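Local coordinates for protein 33 kDa chaperonin (Thermotoga maritima, PDB 1VQ0) that binds zinc and probably acts as a redox-regulated molecular chaperone that protects unfolding and oxidatively damaged proteins from irreversible aggregation, at residues Gly80-Val85 / Ala117-Gln122. Numbering follows the deposited sequence.
Sequences GPIRRV and AGAIGQ
The backbone oxygen of Ala-119, in the last turn of helix 116-120, sits over the start of a type I beta turn running from Gly-80 to Arg-83. Ile-82 N donates to Ala-119 O at 3.1 Å, tilted 22° from the carbonyl plane, and Gly-80 CA adds a C-H...O contact. Pro-81 suits the second turn position because its ring holds phi near the required value, here -72°; its nitrogen, lacking a hydrogen, approaches Ala-119 O without bonding. One residue on, Ile-120 O accepts from Gly-80 N at 2.9 Å, but here the donor stands well above the carbonyl plane. The turn thus takes up two carbonyls that the ending helix cannot use. Two glycines let the backbones close in: Gly-80, without a side chain, brings its CA within 3.2 Å of Ala-119 O, and Gly-121 leaves the helix with positive phi. Ile-82 CG2, set between its own N and carbonyl carbon, lies 3.2 Å from Ala-119 O and from there reaches Ala-119 CB and Ile-120 CG1; Val-85 CG2 meets the same CG1. From helix 46-62, Val-51 touches Ile-82 and Val-85, and Leu-47 touches Ala-119, while Ile-120 packs on Leu-143. The turn links antiparallel strands 71-78 and 84-90; the short helix leads into strand 123-130.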
# COMPACT_ATOMS: atom_id res chain seq x y z
N GLY A 80 16.42 9.57 -7.27
CA GLY A 80 17.39 9.60 -8.32
C GLY A 80 16.83 10.23 -9.58
O GLY A 80 15.64 10.49 -9.64
N PRO A 81 17.69 10.44 -10.58
CA PRO A 81 17.34 11.23 -11.77
C PRO A 81 16.37 10.55 -12.73
O PRO A 81 15.79 11.24 -13.58
CB PRO A 81 18.71 11.55 -12.40
CG PRO A 81 19.62 10.41 -12.00
CD PRO A 81 19.11 10.05 -10.60
N ILE A 82 16.21 9.20 -12.63
CA ILE A 82 15.11 8.54 -13.35
C ILE A 82 13.68 8.75 -12.78
O ILE A 82 12.72 8.70 -13.54
CB ILE A 82 15.37 7.04 -13.62
CG1 ILE A 82 14.73 6.63 -14.97
CG2 ILE A 82 14.90 6.17 -12.46
CD1 ILE A 82 15.16 5.21 -15.55
N ARG A 83 13.59 8.96 -11.46
CA ARG A 83 12.41 9.41 -10.71
C ARG A 83 11.37 8.33 -10.45
O ARG A 83 10.92 8.14 -9.31
CB ARG A 83 11.76 10.64 -11.34
CG ARG A 83 12.70 11.81 -11.57
CD ARG A 83 12.04 13.23 -11.69
NE ARG A 83 10.86 13.34 -12.57
CZ ARG A 83 10.88 13.46 -13.91
NH1 ARG A 83 12.02 13.44 -14.61
NH2 ARG A 83 9.71 13.57 -14.55
N ARG A 84 10.97 7.65 -11.51
CA ARG A 84 9.93 6.65 -11.45
C ARG A 84 10.09 5.57 -12.53
O ARG A 84 10.44 5.87 -13.66
CB ARG A 84 8.53 7.28 -11.63
CG ARG A 84 7.48 6.48 -10.86
CD ARG A 84 6.22 7.19 -10.70
NE ARG A 84 5.23 6.52 -9.85
CZ ARG A 84 4.08 7.11 -9.48
NH1 ARG A 84 3.78 8.33 -9.88
NH2 ARG A 84 3.21 6.51 -8.72
N VAL A 85 9.84 4.33 -12.11
CA VAL A 85 9.89 3.15 -12.95
C VAL A 85 8.64 2.32 -12.70
O VAL A 85 8.41 1.87 -11.57
CB VAL A 85 11.12 2.29 -12.63
CG1 VAL A 85 11.27 1.20 -13.63
CG2 VAL A 85 12.36 3.11 -12.60
N ALA A 117 20.85 1.55 -9.31
CA ALA A 117 20.60 2.02 -7.95
C ALA A 117 20.70 3.56 -7.90
O ALA A 117 19.86 4.24 -7.31
CB ALA A 117 21.58 1.35 -6.95
N GLY A 118 21.72 4.10 -8.52
CA GLY A 118 21.91 5.55 -8.60
C GLY A 118 20.77 6.19 -9.39
O GLY A 118 20.27 7.25 -9.06
N ALA A 119 20.34 5.54 -10.47
CA ALA A 119 19.26 6.14 -11.27
C ALA A 119 17.99 6.28 -10.42
O ALA A 119 17.27 7.24 -10.52
CB ALA A 119 18.97 5.31 -12.47
N ILE A 120 17.71 5.27 -9.58
CA ILE A 120 16.48 5.26 -8.77
C ILE A 120 16.61 6.10 -7.50
O ILE A 120 15.68 6.81 -7.07
CB ILE A 120 16.09 3.81 -8.45
CG1 ILE A 120 15.63 3.11 -9.74
CG2 ILE A 120 15.03 3.75 -7.28
CD1 ILE A 120 15.50 1.61 -9.59
N GLY A 121 17.76 6.01 -6.87
CA GLY A 121 17.98 6.72 -5.61
C GLY A 121 17.19 6.13 -4.46
O GLY A 121 16.80 4.95 -4.48
N GLN A 122 16.94 6.97 -3.48
CA GLN A 122 16.24 6.66 -2.25
C GLN A 122 14.77 6.68 -2.54
O GLN A 122 14.27 7.65 -3.10
CB GLN A 122 16.47 7.75 -1.19
CG GLN A 122 17.87 7.91 -0.66
CD GLN A 122 18.49 6.59 -0.41
OE1 GLN A 122 18.10 5.89 0.53
NE2 GLN A 122 19.41 6.20 -1.29